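Local structure of extracellular haem-binding protein (Streptomyces reticuli, 3FPW) at residues H87-V92 with Q111-A116. The protein binds haem outside the cell and degrades it, and as an oligomer probably interacts with a cognate two-component sensor kinase. Sequence-based numbering, arbitrary orientation. Where two conformers were deposited one is given.
With PO4 (phosphate ion), chain D.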
loop_
_atom_site.group_PDB
_atom_site.type_symbol
_atom_site.label_atom_id
_atom_site.label_comp_id
_atom_site.label_asym_id
_atom_site.label_seq_id
_atom_site.Cartn_x
_atom_site.Cartn_y
_atom_site.Cartn_z
ATOM N N HIS A 87 11.182 -16.530 -22.182
ATOM C CA HIS A 87 11.735 -15.512 -21.290
ATOM C C HIS A 87 10.840 -15.401 -20.077
ATOM O O HIS A 87 9.732 -14.908 -20.195
ATOM C CB HIS A 87 11.745 -14.181 -22.044
ATOM C CG HIS A 87 12.419 -14.282 -23.366
ATOM N ND1 HIS A 87 13.787 -14.265 -23.496
ATOM C CD2 HIS A 87 11.918 -14.459 -24.613
ATOM C CE1 HIS A 87 14.106 -14.404 -24.774
ATOM N NE2 HIS A 87 12.989 -14.528 -25.469
ATOM N N VAL A 88 11.298 -15.894 -18.926
ATOM C CA VAL A 88 10.394 -16.062 -17.784
ATOM C C VAL A 88 11.016 -15.490 -16.537
ATOM O O VAL A 88 12.231 -15.284 -16.478
ATOM C CB VAL A 88 10.045 -17.542 -17.517
ATOM C CG1 VAL A 88 9.375 -18.169 -18.767
ATOM C CG2 VAL A 88 11.284 -18.368 -17.040
ATOM N N SER A 89 10.178 -15.204 -15.550
ATOM C CA SER A 89 10.646 -14.996 -14.197
ATOM C C SER A 89 10.268 -16.221 -13.388
ATOM O O SER A 89 9.257 -16.893 -13.677
ATOM C CB SER A 89 10.007 -13.746 -13.549
ATOM O OG SER A 89 10.379 -12.544 -14.208
ATOM N N VAL A 90 11.048 -16.496 -12.345
ATOM C CA VAL A 90 10.836 -17.685 -11.529
ATOM C C VAL A 90 10.933 -17.281 -10.065
ATOM O O VAL A 90 11.793 -16.482 -9.679
ATOM C CB VAL A 90 11.881 -18.797 -11.850
ATOM C CG1 VAL A 90 11.617 -20.047 -11.012
ATOM C CG2 VAL A 90 11.828 -19.161 -13.326
ATOM N N ALA A 91 10.033 -17.814 -9.250
ATOM C CA ALA A 91 10.110 -17.563 -7.811
ATOM C C ALA A 91 10.009 -18.861 -7.061
ATOM O O ALA A 91 9.221 -19.741 -7.451
ATOM C CB ALA A 91 8.992 -16.642 -7.356
ATOM N N VAL A 92 10.728 -18.959 -5.937
ATOM C CA VAL A 92 10.482 -20.069 -5.016
ATOM C C VAL A 92 10.019 -19.464 -3.695
ATOM O O VAL A 92 10.691 -18.591 -3.141
ATOM C CB VAL A 92 11.748 -20.934 -4.802
ATOM C CG1 VAL A 92 11.497 -22.065 -3.806
ATOM C CG2 VAL A 92 12.275 -21.482 -6.149
ATOM N N GLN A 111 5.345 -7.916 -16.076
ATOM C CA GLN A 111 4.287 -8.466 -15.233
ATOM C C GLN A 111 4.695 -9.825 -14.659
ATOM O O GLN A 111 4.059 -10.341 -13.733
ATOM C CB GLN A 111 3.012 -8.641 -16.074
ATOM C CG GLN A 111 2.864 -9.990 -16.767
ATOM C CD GLN A 111 3.892 -10.341 -17.837
ATOM O OE1 GLN A 111 4.000 -11.521 -18.231
ATOM N NE2 GLN A 111 4.660 -9.371 -18.290
ATOM N N SER A 112 5.744 -10.425 -15.226
ATOM C CA SER A 112 6.058 -11.821 -14.880
ATOM C C SER A 112 6.640 -12.014 -13.481
ATOM O O SER A 112 6.476 -13.073 -12.904
ATOM C CB SER A 112 6.986 -12.454 -15.930
ATOM O OG SER A 112 8.252 -11.826 -15.886
ATOM N N TYR A 113 7.280 -10.985 -12.921
ATOM C CA TYR A 113 8.014 -11.148 -11.686
ATOM C C TYR A 113 7.056 -11.382 -10.522
ATOM O O TYR A 113 7.144 -12.413 -9.816
ATOM C CB TYR A 113 8.853 -9.895 -11.445
ATOM C CG TYR A 113 9.790 -10.002 -10.288
ATOM C CD1 TYR A 113 9.434 -9.482 -9.065
ATOM C CD2 TYR A 113 11.063 -10.590 -10.422
ATOM C CE1 TYR A 113 10.282 -9.557 -7.991
ATOM C CE2 TYR A 113 11.925 -10.647 -9.340
ATOM C CZ TYR A 113 11.512 -10.137 -8.128
ATOM O OH TYR A 113 12.319 -10.147 -7.019
ATOM N N GLU A 114 6.087 -10.472 -10.360
ATOM C CA GLU A 114 5.064 -10.643 -9.315
ATOM C C GLU A 114 4.145 -11.822 -9.604
ATOM O O GLU A 114 3.702 -12.504 -8.685
ATOM C CB GLU A 114 4.285 -9.351 -9.083
ATOM C CG GLU A 114 5.185 -8.249 -8.481
ATOM C CD GLU A 114 4.388 -7.049 -7.976
ATOM O OE1 GLU A 114 3.216 -7.236 -7.586
ATOM O OE2 GLU A 114 4.952 -5.929 -7.932
ATOM N N SER A 115 3.856 -12.057 -10.883
ATOM C CA SER A 115 3.021 -13.184 -11.270
ATOM C C SER A 115 3.659 -14.483 -10.783
ATOM O O SER A 115 2.982 -15.318 -10.213
ATOM C CB SER A 115 2.827 -13.216 -12.788
ATOM O OG SER A 115 2.014 -14.311 -13.193
ATOM N N ALA A 116 4.961 -14.644 -11.004
ATOM C CA ALA A 116 5.665 -15.860 -10.592
ATOM C C ALA A 116 5.624 -16.017 -9.069
ATOM O O ALA A 116 5.321 -17.108 -8.550
ATOM C CB ALA A 116 7.086 -15.830 -11.066
HETATM P P PO4 D . 1.915 -15.017 -17.041
HETATM O O1 PO4 D . 2.950 -15.965 -17.638
HETATM O O2 PO4 D . 0.871 -14.793 -18.106
HETATM O O3 PO4 D . 1.283 -15.761 -15.908
HETATM O O4 PO4 D . 2.432 -13.656 -16.522
#
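Two buried serine hydroxyls meet end to end between strand and helix: Ser89 OG donates to Ser112 OG at 2.8 Å, in an interface where the methyls of Ala91 and Ala116 supply much of the apolar packing. The direction is set by a relay, since Ser112 OG is in turn hydrogen-bonded to the carbonyl of Gly109, earlier in the chain. Ser112 OG sits between its own backbone N and carbonyl carbon (chi1 67°), which turns it to the strand. Beyond the hydroxyl pair, Ser89 OG loosely faces the edge of the Tyr113 ring, near its plane, with Tyr113 CB its nearest atom of that side chain at 4.1 Å, while the ring's hydroxyl bonds to Thr102. With alanine at Ser89, Ser112 OG would probably lose the hydroxyl that donates to it, and the helix its polar tie to the strand. Helix 112-126 here covers one face of the antiparallel sheet of this HbpS-like domain, and helix 67-83 packs against Val90 and Val92 on the opposite face. Small residues suit the close approach: the axes of strand 89-92 and helix 112-116 come within 6.9 Å, inclined by 29°. Ala116 CB rests 3.6 Å from Ser89 O, and Ala91 CB comes within 3.8 Å of Ala116 C, so backbone itself forms part of the packing surface.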